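Local coordinates for 4-hydroxy-tetrahydrodipicolinate synthase (PDB 2YXG), which probably catalyses the condensation of pyruvate with aspartate beta-semialdehyde to 4-hydroxy-tetrahydrodipicolinate, a step of lysine biosynthesis, at residues 3-8 with 210-215; 217-220 with 226-229; 38-43 with 60-65; 29-34 with 68-73. All blocks are in the same frame, centred on the assembly; numbering follows the deposited sequence.

Contact 1. Residues 3-8 with 210-215; sequences KGVYPA and KEFVEM
The F212 ring meets V5 obliquely, neither squarely over a face nor at an edge, with V5 CG2 4.2 Å from F212 CD2. The other flat group, the Y6 ring, takes no part across the contact. K3 N lies in its plane at the edge and donates a hydrogen bond to Y6 OH, 2.9 Å long with an N-H...O angle of 151°.

Of residues 3-8, V5 alone touches residues 210-215. Its CG2 stands anti to its own carbonyl carbon and sits against the helix backbone, 3.7 Å from V213 CA and close to the carbonyl oxygen of F212. V213 comes alongside with one branch, placing CG2 3.9 Å from V5 CB. Beyond the contact, F212 packs on V200 and S202 of strand 199-202, and V5 also touches V200.

This is the strand-to-helix layer of a TIM barrel: the helix after the eighth strand packs outside the first strand, which pairs with that eighth strand to close the barrel. No hydrogen bond or ion pair crosses between the segments. The join rests on methyl, ring and backbone packing, so it depends on shape and burial rather than on polar direction.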
loop_
_atom_site.group_PDB
_atom_site.type_symbol
_atom_site.label_atom_id
_atom_site.label_comp_id
_atom_site.label_asym_id
_atom_site.label_seq_id
_atom_site.Cartn_x
_atom_site.Cartn_y
_atom_site.Cartn_z
ATOM N N LYS A 3 30.100 -7.077 -10.718
ATOM C CA LYS A 3 29.525 -8.274 -11.374
ATOM C C LYS A 3 29.476 -9.523 -10.506
ATOM O O LYS A 3 30.451 -9.863 -9.850
ATOM C CB LYS A 3 30.296 -8.591 -12.656
ATOM C CG LYS A 3 29.549 -9.552 -13.588
ATOM C CD LYS A 3 30.331 -9.884 -14.888
ATOM C CE LYS A 3 29.364 -10.002 -16.083
ATOM N NZ LYS A 3 29.966 -10.764 -17.251
ATOM N N GLY A 4 28.352 -10.247 -10.517
ATOM C CA GLY A 4 28.328 -11.518 -9.784
ATOM C C GLY A 4 27.809 -11.352 -8.384
ATOM O O GLY A 4 27.053 -10.435 -8.109
ATOM N N VAL A 5 28.212 -12.237 -7.489
ATOM C CA VAL A 5 27.581 -12.363 -6.166
ATOM C C VAL A 5 28.404 -11.722 -5.076
ATOM O O VAL A 5 29.610 -12.068 -4.948
ATOM C CB VAL A 5 27.389 -13.858 -5.784
ATOM C CG1 VAL A 5 27.002 -14.012 -4.323
ATOM C CG2 VAL A 5 26.396 -14.503 -6.736
ATOM N N TYR A 6 27.774 -10.819 -4.306
ATOM C CA TYR A 6 28.419 -10.119 -3.138
ATOM C C TYR A 6 27.625 -10.319 -1.867
ATOM O O TYR A 6 26.615 -9.659 -1.655
ATOM C CB TYR A 6 28.567 -8.610 -3.370
ATOM C CG TYR A 6 29.316 -8.243 -4.633
ATOM C CD1 TYR A 6 30.640 -7.815 -4.572
ATOM C CD2 TYR A 6 28.677 -8.281 -5.899
ATOM C CE1 TYR A 6 31.340 -7.461 -5.749
ATOM C CE2 TYR A 6 29.353 -7.911 -7.072
ATOM C CZ TYR A 6 30.696 -7.521 -6.991
ATOM O OH TYR A 6 31.385 -7.168 -8.138
ATOM N N PRO A 7 28.048 -11.248 -1.020
ATOM C CA PRO A 7 27.190 -11.428 0.143
ATOM C C PRO A 7 27.280 -10.274 1.094
ATOM O O PRO A 7 28.367 -9.695 1.251
ATOM C CB PRO A 7 27.732 -12.692 0.838
ATOM C CG PRO A 7 29.070 -13.012 0.086
ATOM C CD PRO A 7 29.193 -12.183 -1.105
ATOM N N ALA A 8 26.135 -9.953 1.713
ATOM C CA ALA A 8 26.080 -8.933 2.743
ATOM C C ALA A 8 26.337 -9.687 4.018
ATOM O O ALA A 8 25.479 -10.454 4.510
ATOM C CB ALA A 8 24.705 -8.221 2.747
ATOM N N LYS A 210 28.379 -21.197 -2.768
ATOM C CA LYS A 210 28.790 -21.852 -4.008
ATOM C C LYS A 210 27.630 -22.002 -4.999
ATOM O O LYS A 210 27.775 -21.776 -6.207
ATOM C CB LYS A 210 29.475 -23.194 -3.718
ATOM C CG LYS A 210 29.993 -23.906 -4.945
ATOM C CD LYS A 210 30.860 -25.130 -4.535
ATOM C CE LYS A 210 30.973 -26.210 -5.653
ATOM N NZ LYS A 210 31.379 -27.544 -5.054
ATOM N N GLU A 211 26.465 -22.334 -4.455
ATOM C CA GLU A 211 25.264 -22.500 -5.239
ATOM C C GLU A 211 24.771 -21.183 -5.844
ATOM O O GLU A 211 24.449 -21.106 -7.044
ATOM C CB GLU A 211 24.203 -23.155 -4.361
ATOM C CG GLU A 211 24.585 -24.566 -3.851
ATOM C CD GLU A 211 25.467 -24.589 -2.582
ATOM O OE1 GLU A 211 26.081 -23.564 -2.154
ATOM O OE2 GLU A 211 25.588 -25.692 -2.007
ATOM N N PHE A 212 24.718 -20.141 -5.020
ATOM C CA PHE A 212 24.339 -18.834 -5.524
ATOM C C PHE A 212 25.285 -18.290 -6.606
ATOM O O PHE A 212 24.820 -17.867 -7.625
ATOM C CB PHE A 212 24.168 -17.821 -4.378
ATOM C CG PHE A 212 22.900 -17.017 -4.498
ATOM C CD1 PHE A 212 21.661 -17.677 -4.602
ATOM C CD2 PHE A 212 22.936 -15.628 -4.568
ATOM C CE1 PHE A 212 20.476 -16.969 -4.760
ATOM C CE2 PHE A 212 21.732 -14.899 -4.727
ATOM C CZ PHE A 212 20.515 -15.584 -4.817
ATOM N N VAL A 213 26.594 -18.328 -6.383
ATOM C CA VAL A 213 27.563 -17.965 -7.419
ATOM C C VAL A 213 27.304 -18.707 -8.721
ATOM O O VAL A 213 27.327 -18.136 -9.824
ATOM C CB VAL A 213 29.023 -18.238 -6.954
ATOM C CG1 VAL A 213 29.967 -18.393 -8.156
ATOM C CG2 VAL A 213 29.458 -17.162 -5.905
ATOM N N GLU A 214 27.046 -19.992 -8.617
ATOM C CA GLU A 214 26.886 -20.693 -9.851
ATOM C C GLU A 214 25.531 -20.377 -10.516
ATOM O O GLU A 214 25.477 -20.247 -11.750
ATOM C CB GLU A 214 27.263 -22.167 -9.707
ATOM C CG GLU A 214 26.224 -23.096 -9.250
ATOM C CD GLU A 214 26.678 -24.603 -9.475
ATOM O OE1 GLU A 214 27.699 -25.036 -8.799
ATOM O OE2 GLU A 214 26.017 -25.305 -10.339
ATOM N N MET A 215 24.481 -20.121 -9.715
ATOM C CA MET A 215 23.181 -19.764 -10.311
ATOM C C MET A 215 23.333 -18.434 -11.063
ATOM O O MET A 215 22.866 -18.284 -12.182
ATOM C CB MET A 215 22.102 -19.575 -9.232
ATOM C CG MET A 215 20.698 -19.225 -9.809
ATOM S SD MET A 215 19.615 -18.634 -8.504
ATOM C CE MET A 215 20.195 -16.921 -8.430
#

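Contact 2. Residues 217-220 with 226-229; sequences NYAL and KARE
Helices 209-221 and 224-240 come close at Y218 and A227, whose CA atoms are 5.2 Å apart. The small side chains of A219 and A227 fit between the helices. A219 CB meets A227 CB at 3.9 Å, and A227 CB also packs against the backbone N of A219. Y218 CB lies 3.7 Å from A227 N.

The Y218 ring carries the outer part of the contact. K226 CB sits over the centre of one ring face, 3.7 Å from the centroid and 10° off the ring normal, a CH-pi contact. From there the lysine chain runs on toward the phenol end. Its bends at chi3 (72°) and chi4 (26°) bring CE to 3.4 Å from Y218 OH, while NZ stays farther off.

The two helices form a hairpin with a very short connection. The first packs on the TIM barrel, and the second opens the C-terminal helical region of the DapA family. Replacing Y218 by an alanine would probably strip the K226 chain of the ring it lies on, leaving a gap under its CB and CE and the lysine freer to turn.

On the inner side, A219 touches I193 and A227 touches L190, both on helix 189-194. R228 turns to a neighbouring subunit, where its NE is hydrogen-bonded to A194 O of that chain.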
loop_
_atom_site.group_PDB
_atom_site.type_symbol
_atom_site.label_atom_id
_atom_site.label_comp_id
_atom_site.label_asym_id
_atom_site.label_seq_id
_atom_site.Cartn_x
_atom_site.Cartn_y
_atom_site.Cartn_z
ATOM N N ASN A 217 26.217 -16.989 -12.239
ATOM C CA ASN A 217 27.030 -17.198 -13.457
ATOM C C ASN A 217 26.204 -17.798 -14.587
ATOM O O ASN A 217 26.371 -17.392 -15.745
ATOM C CB ASN A 217 28.246 -18.071 -13.174
ATOM C CG ASN A 217 29.343 -17.323 -12.428
ATOM O OD1 ASN A 217 29.420 -16.094 -12.472
ATOM N ND2 ASN A 217 30.200 -18.066 -11.744
ATOM N N TYR A 218 25.300 -18.743 -14.278
ATOM C CA TYR A 218 24.410 -19.264 -15.361
ATOM C C TYR A 218 23.506 -18.163 -15.921
ATOM O O TYR A 218 23.355 -18.035 -17.136
ATOM C CB TYR A 218 23.507 -20.427 -14.904
ATOM C CG TYR A 218 24.201 -21.737 -14.739
ATOM C CD1 TYR A 218 25.063 -22.229 -15.728
ATOM C CD2 TYR A 218 23.980 -22.514 -13.585
ATOM C CE1 TYR A 218 25.718 -23.453 -15.556
ATOM C CE2 TYR A 218 24.610 -23.745 -13.409
ATOM C CZ TYR A 218 25.473 -24.220 -14.380
ATOM O OH TYR A 218 26.088 -25.479 -14.186
ATOM N N ALA A 219 22.869 -17.405 -15.023
ATOM C CA ALA A 219 22.000 -16.323 -15.445
ATOM C C ALA A 219 22.797 -15.248 -16.201
ATOM O O ALA A 219 22.292 -14.703 -17.187
ATOM C CB ALA A 219 21.233 -15.719 -14.243
ATOM N N LEU A 220 24.011 -14.944 -15.724
ATOM C CA LEU A 220 24.932 -14.048 -16.424
ATOM C C LEU A 220 25.302 -14.530 -17.823
ATOM O O LEU A 220 25.303 -13.717 -18.742
ATOM C CB LEU A 220 26.204 -13.770 -15.619
ATOM C CG LEU A 220 25.982 -12.786 -14.460
ATOM C CD1 LEU A 220 27.225 -12.780 -13.530
ATOM C CD2 LEU A 220 25.630 -11.348 -14.979
ATOM N N LYS A 226 19.462 -23.601 -16.565
ATOM C CA LYS A 226 20.238 -23.991 -15.397
ATOM C C LYS A 226 20.190 -23.009 -14.187
ATOM O O LYS A 226 20.296 -23.467 -13.034
ATOM C CB LYS A 226 21.655 -24.377 -15.796
ATOM C CG LYS A 226 21.611 -25.472 -16.876
ATOM C CD LYS A 226 22.971 -25.852 -17.477
ATOM C CE LYS A 226 23.849 -26.657 -16.490
ATOM N NZ LYS A 226 23.081 -27.441 -15.427
ATOM N N ALA A 227 20.025 -21.701 -14.451
ATOM C CA ALA A 227 19.815 -20.722 -13.376
ATOM C C ALA A 227 18.547 -21.132 -12.635
ATOM O O ALA A 227 18.542 -21.169 -11.405
ATOM C CB ALA A 227 19.744 -19.253 -13.888
ATOM N N ARG A 228 17.512 -21.523 -13.389
ATOM C CA ARG A 228 16.201 -21.822 -12.814
ATOM C C ARG A 228 16.245 -22.999 -11.876
ATOM O O ARG A 228 15.596 -23.023 -10.836
ATOM C CB ARG A 228 15.237 -22.188 -13.916
ATOM C CG ARG A 228 14.324 -21.118 -14.403
ATOM C CD ARG A 228 13.443 -21.769 -15.481
ATOM N NE ARG A 228 13.421 -20.845 -16.574
ATOM C CZ ARG A 228 13.787 -21.061 -17.822
ATOM N NH1 ARG A 228 14.143 -22.245 -18.264
ATOM N NH2 ARG A 228 13.728 -20.029 -18.636
ATOM N N GLU A 229 17.005 -24.003 -12.274
ATOM C CA GLU A 229 17.151 -25.183 -11.487
ATOM C C GLU A 229 17.672 -24.852 -10.063
ATOM O O GLU A 229 17.190 -25.382 -9.057
ATOM C CB GLU A 229 18.084 -26.201 -12.191
ATOM C CG GLU A 229 17.893 -27.619 -11.575
ATOM C CD GLU A 229 19.204 -28.396 -11.375
ATOM O OE1 GLU A 229 19.738 -28.973 -12.389
ATOM O OE2 GLU A 229 19.668 -28.430 -10.187
#

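Contact 3. Residues 38-43 with 60-65; sequences IVAVGT and EKVVDV
Residues 38-40 are extended and 60-65 are helical, and the two backbones are nearest at A40 and V62, with CA atoms 7.1 Å apart. Strand 37-40, helix 52-66 and strand 71-75 make one beta-alpha-beta unit of the TIM barrel, and this contact packs helix 52-66 onto strand 37-40, the first strand of the unit.

After A40 the chain leaves the strand. V41 has left-handed helical backbone angles (51°, 47°) and packs back on helix 52-66 through H55, V58 and I59. T43 probably belongs to the catalytic proton relay. Its OG1 is hydrogen-bonded to the OH of Y106 of a neighbouring subunit, probably of the same relay.

V62 is the single residue of 60-65 that touches the strand segment, and it uses both methyls. I38 and A40 lie two apart on the strand, so both turn their side chains to the helix, while V39 between them points away. The I38 and V62 side chains approach at a slant. All three touching residues are buried and apolar, and no hydrogen bond links the segments. V62 is further enclosed by I27 of helix 20-32 and V72 of strand 71-75. V62 CG1, anti to the backbone N (chi1 178°), meets I38 CG2 at 3.9 Å. The other methyl, V62 CG2, lies 3.8 Å from A40 CB.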
loop_
_atom_site.group_PDB
_atom_site.type_symbol
_atom_site.label_atom_id
_atom_site.label_comp_id
_atom_site.label_asym_id
_atom_site.label_seq_id
_atom_site.Cartn_x
_atom_site.Cartn_y
_atom_site.Cartn_z
ATOM N N ILE A 38 32.661 -8.741 -0.997
ATOM C CA ILE A 38 32.030 -8.772 0.292
ATOM C C ILE A 38 31.493 -7.378 0.640
ATOM O O ILE A 38 32.181 -6.386 0.484
ATOM C CB ILE A 38 33.050 -9.300 1.355
ATOM C CG1 ILE A 38 33.301 -10.801 1.065
ATOM C CG2 ILE A 38 32.580 -9.021 2.785
ATOM C CD1 ILE A 38 33.924 -11.614 2.195
ATOM N N VAL A 39 30.253 -7.347 1.111
ATOM C CA VAL A 39 29.641 -6.162 1.618
ATOM C C VAL A 39 29.694 -6.156 3.164
ATOM O O VAL A 39 29.013 -6.964 3.808
ATOM C CB VAL A 39 28.198 -6.016 1.075
ATOM C CG1 VAL A 39 27.597 -4.705 1.504
ATOM C CG2 VAL A 39 28.188 -6.136 -0.443
ATOM N N ALA A 40 30.506 -5.252 3.745
ATOM C CA ALA A 40 30.650 -5.193 5.205
ATOM C C ALA A 40 29.787 -4.136 5.842
ATOM O O ALA A 40 29.653 -3.015 5.323
ATOM C CB ALA A 40 32.134 -4.953 5.634
ATOM N N VAL A 41 29.263 -4.494 7.019
ATOM C CA VAL A 41 28.520 -3.583 7.881
ATOM C C VAL A 41 27.381 -2.828 7.143
ATOM O O VAL A 41 27.276 -1.601 7.267
ATOM C CB VAL A 41 29.458 -2.585 8.668
ATOM C CG1 VAL A 41 30.444 -3.314 9.565
ATOM C CG2 VAL A 41 30.206 -1.650 7.765
ATOM N N GLY A 42 26.577 -3.560 6.358
ATOM C CA GLY A 42 25.272 -3.066 5.872
ATOM C C GLY A 42 24.222 -3.593 6.833
ATOM O O GLY A 42 24.556 -4.014 7.943
ATOM N N THR A 43 22.959 -3.579 6.414
ATOM C CA THR A 43 21.839 -4.018 7.238
ATOM C C THR A 43 22.026 -5.441 7.762
ATOM O O THR A 43 21.816 -5.706 8.916
ATOM C CB THR A 43 20.507 -3.957 6.456
ATOM O OG1 THR A 43 20.422 -2.697 5.797
ATOM C CG2 THR A 43 19.299 -4.114 7.430
ATOM N N GLU A 60 37.761 -2.455 8.742
ATOM C CA GLU A 60 39.207 -2.665 8.852
ATOM C C GLU A 60 39.519 -4.153 8.833
ATOM O O GLU A 60 40.377 -4.604 8.065
ATOM C CB GLU A 60 39.693 -2.050 10.174
ATOM C CG GLU A 60 41.115 -1.452 10.115
ATOM C CD GLU A 60 41.902 -1.589 11.430
ATOM O OE1 GLU A 60 41.501 -2.384 12.335
ATOM O OE2 GLU A 60 42.938 -0.902 11.561
ATOM N N LYS A 61 38.813 -4.940 9.660
ATOM C CA LYS A 61 39.097 -6.377 9.693
ATOM C C LYS A 61 38.808 -7.013 8.314
ATOM O O LYS A 61 39.599 -7.832 7.780
ATOM C CB LYS A 61 38.347 -7.056 10.824
ATOM C CG LYS A 61 38.564 -8.588 10.899
ATOM C CD LYS A 61 39.882 -8.917 11.676
ATOM C CE LYS A 61 40.327 -10.379 11.456
ATOM N NZ LYS A 61 41.493 -10.735 12.321
ATOM N N VAL A 62 37.714 -6.569 7.689
ATOM C CA VAL A 62 37.336 -7.138 6.384
ATOM C C VAL A 62 38.384 -6.832 5.267
ATOM O O VAL A 62 38.782 -7.732 4.494
ATOM C CB VAL A 62 35.909 -6.685 5.970
ATOM C CG1 VAL A 62 35.551 -7.242 4.591
ATOM C CG2 VAL A 62 34.900 -7.209 7.007
ATOM N N VAL A 63 38.770 -5.563 5.169
ATOM C CA VAL A 63 39.836 -5.146 4.218
ATOM C C VAL A 63 41.094 -6.007 4.402
ATOM O O VAL A 63 41.581 -6.578 3.427
ATOM C CB VAL A 63 40.178 -3.643 4.350
ATOM C CG1 VAL A 63 41.492 -3.274 3.603
ATOM C CG2 VAL A 63 39.042 -2.799 3.859
ATOM N N ASP A 64 41.545 -6.134 5.656
ATOM C CA ASP A 64 42.803 -6.816 6.014
ATOM C C ASP A 64 42.737 -8.327 5.674
ATOM O O ASP A 64 43.675 -8.906 5.087
ATOM C CB ASP A 64 43.140 -6.600 7.528
ATOM C CG ASP A 64 43.533 -5.085 7.906
ATOM O OD1 ASP A 64 43.565 -4.137 7.064
ATOM O OD2 ASP A 64 43.839 -4.832 9.112
ATOM N N VAL A 65 41.634 -8.977 6.070
ATOM C CA VAL A 65 41.503 -10.386 5.846
ATOM C C VAL A 65 41.357 -10.626 4.368
ATOM O O VAL A 65 42.010 -11.507 3.808
ATOM C CB VAL A 65 40.254 -10.973 6.543
ATOM C CG1 VAL A 65 39.966 -12.427 5.989
ATOM C CG2 VAL A 65 40.403 -10.916 8.075
#

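Contact 4. Residues 29-34 with 68-73; sequences FLIENG and GRVQVI
I31 reaches from the last turn of helix 20-32 to R69 and V70, just before strand 71-75. From CB the side chain splits. The CG2 branch comes to 3.9 Å from R69 NH1. The longer branch leaves through CG1, which lies 4.0 Å from V70 CG2, and ends in CD1. That methyl sits over the centre of one face of the R69 guanidinium, 3.5 Å above the plane. CZ and NH2 of R69 are its nearest atoms, with CZ at 3.6 Å, and V70 CG2 borders it as well. The extended chi2 (178°) carries CD1 far enough to cover the flat group. The isoleucine and arginine side chains cross at about a right angle.

The guanidinium is gripped by other bonds. R69 NH2 donates to V65 O and NE to V66 O, both carbonyls near the end of helix 52-66. The positive group probably suits the negative end of the helix dipole there. These bonds hold the plane on which the methyl rests.

With I31 cut back to an alanine, the R69 guanidinium would probably lose the methyl over its face, and a gap would open beside V70 CG2.

Within the TIM barrel the contact lies near the surface. It ties the C-terminal end of helix 20-32, where N33 and G34 turn the chain away, to the loop between helix 52-66 and strand 71-75. I31 also touches V66, so its side chain bridges helix 20-32, the end of helix 52-66 and the loop leading into strand 71-75.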
loop_
_atom_site.group_PDB
_atom_site.type_symbol
_atom_site.label_atom_id
_atom_site.label_comp_id
_atom_site.label_asym_id
_atom_site.label_seq_id
_atom_site.Cartn_x
_atom_site.Cartn_y
_atom_site.Cartn_z
ATOM N N PHE A 29 35.587 -18.556 4.148
ATOM C CA PHE A 29 34.550 -19.450 3.636
ATOM C C PHE A 29 33.881 -18.927 2.339
ATOM O O PHE A 29 33.709 -19.656 1.389
ATOM C CB PHE A 29 33.487 -19.740 4.691
ATOM C CG PHE A 29 32.320 -20.552 4.183
ATOM C CD1 PHE A 29 32.484 -21.893 3.799
ATOM C CD2 PHE A 29 31.045 -20.000 4.130
ATOM C CE1 PHE A 29 31.349 -22.700 3.352
ATOM C CE2 PHE A 29 29.923 -20.766 3.708
ATOM C CZ PHE A 29 30.081 -22.121 3.312
ATOM N N LEU A 30 33.520 -17.658 2.306
ATOM C CA LEU A 30 32.832 -17.112 1.138
ATOM C C LEU A 30 33.791 -16.959 -0.043
ATOM O O LEU A 30 33.439 -17.242 -1.201
ATOM C CB LEU A 30 32.246 -15.778 1.517
ATOM C CG LEU A 30 31.306 -15.851 2.733
ATOM C CD1 LEU A 30 30.947 -14.433 3.292
ATOM C CD2 LEU A 30 30.006 -16.683 2.430
ATOM N N ILE A 31 35.002 -16.496 0.250
ATOM C CA ILE A 31 36.039 -16.378 -0.804
ATOM C C ILE A 31 36.342 -17.748 -1.417
ATOM O O ILE A 31 36.383 -17.835 -2.636
ATOM C CB ILE A 31 37.334 -15.642 -0.331
ATOM C CG1 ILE A 31 37.006 -14.216 0.177
ATOM C CG2 ILE A 31 38.458 -15.660 -1.477
ATOM C CD1 ILE A 31 38.229 -13.417 0.718
ATOM N N GLU A 32 36.512 -18.777 -0.578
ATOM C CA GLU A 32 36.782 -20.170 -1.029
ATOM C C GLU A 32 35.708 -20.537 -2.051
ATOM O O GLU A 32 35.954 -21.218 -3.045
ATOM C CB GLU A 32 36.701 -21.238 0.133
ATOM C CG GLU A 32 37.728 -21.187 1.359
ATOM C CD GLU A 32 37.276 -21.990 2.698
ATOM O OE1 GLU A 32 36.444 -22.943 2.644
ATOM O OE2 GLU A 32 37.767 -21.654 3.828
ATOM N N ASN A 33 34.488 -20.076 -1.785
ATOM C CA ASN A 33 33.358 -20.521 -2.560
ATOM C C ASN A 33 33.033 -19.664 -3.769
ATOM O O ASN A 33 31.970 -19.831 -4.394
ATOM C CB ASN A 33 32.173 -20.803 -1.635
ATOM C CG ASN A 33 32.391 -22.092 -0.851
ATOM O OD1 ASN A 33 32.774 -22.098 0.341
ATOM N ND2 ASN A 33 32.229 -23.198 -1.546
ATOM N N GLY A 34 33.946 -18.741 -4.105
ATOM C CA GLY A 34 33.858 -18.091 -5.406
ATOM C C GLY A 34 33.076 -16.801 -5.492
ATOM O O GLY A 34 32.863 -16.308 -6.595
ATOM N N GLY A 68 42.758 -7.860 -0.792
ATOM C CA GLY A 68 42.690 -7.714 -2.230
ATOM C C GLY A 68 42.257 -8.936 -3.041
ATOM O O GLY A 68 42.229 -8.851 -4.272
ATOM N N ARG A 69 41.906 -10.051 -2.394
ATOM C CA ARG A 69 41.486 -11.235 -3.160
ATOM C C ARG A 69 40.141 -11.013 -3.868
ATOM O O ARG A 69 39.945 -11.456 -5.007
ATOM C CB ARG A 69 41.366 -12.456 -2.271
ATOM C CG ARG A 69 42.685 -13.150 -1.996
ATOM C CD ARG A 69 42.489 -14.281 -0.980
ATOM N NE ARG A 69 42.162 -13.713 0.327
ATOM C CZ ARG A 69 41.612 -14.401 1.323
ATOM N NH1 ARG A 69 41.333 -15.694 1.179
ATOM N NH2 ARG A 69 41.365 -13.796 2.478
ATOM N N VAL A 70 39.221 -10.339 -3.169
ATOM C CA VAL A 70 37.931 -9.953 -3.767
ATOM C C VAL A 70 37.607 -8.486 -3.428
ATOM O O VAL A 70 38.306 -7.849 -2.621
ATOM C CB VAL A 70 36.776 -10.930 -3.373
ATOM C CG1 VAL A 70 37.112 -12.333 -3.781
ATOM C CG2 VAL A 70 36.482 -10.868 -1.895
ATOM N N GLN A 71 36.583 -7.927 -4.065
ATOM C CA GLN A 71 36.233 -6.529 -3.789
ATOM C C GLN A 71 35.649 -6.404 -2.412
ATOM O O GLN A 71 34.964 -7.304 -1.927
ATOM C CB GLN A 71 35.280 -5.986 -4.840
ATOM C CG GLN A 71 35.834 -6.140 -6.274
ATOM C CD GLN A 71 34.719 -6.199 -7.279
ATOM O OE1 GLN A 71 34.323 -7.280 -7.727
ATOM N NE2 GLN A 71 34.170 -5.041 -7.614
ATOM N N VAL A 72 35.965 -5.304 -1.758
ATOM C CA VAL A 72 35.410 -4.984 -0.448
ATOM C C VAL A 72 34.551 -3.743 -0.570
ATOM O O VAL A 72 35.022 -2.678 -0.936
ATOM C CB VAL A 72 36.504 -4.817 0.676
ATOM C CG1 VAL A 72 35.862 -4.365 1.974
ATOM C CG2 VAL A 72 37.286 -6.122 0.846
ATOM N N ILE A 73 33.276 -3.903 -0.286
ATOM C CA ILE A 73 32.351 -2.811 -0.364
ATOM C C ILE A 73 31.962 -2.517 1.065
ATOM O O ILE A 73 31.450 -3.406 1.793
ATOM C CB ILE A 73 31.109 -3.200 -1.156
ATOM C CG1 ILE A 73 31.526 -3.795 -2.506
ATOM C CG2 ILE A 73 30.071 -2.006 -1.257
ATOM C CD1 ILE A 73 30.368 -4.325 -3.297
#

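Contacts 1, 3 and 4 all reach the parallel sheet of the TIM barrel, while contact 2 lies outside it. Strands 37-40 and 71-75 are sheet neighbours, joined by backbone bonds between I38, A40 and I73, so contacts 3 and 4 lie side by side, with centres about 10 Å apart. Along the chain, contact 3 falls between the segments of contact 4, and both fall between those of contact 1. That outermost contact brings the start of the barrel against its last helix. Contacts 1 and 2 share helix 209-221, with centres about 11 Å apart. Contact 2 follows in sequence and carries the chain from the barrel into the C-terminal helices. Contacts 2 and 3 are farthest apart, about 27 Å between centres.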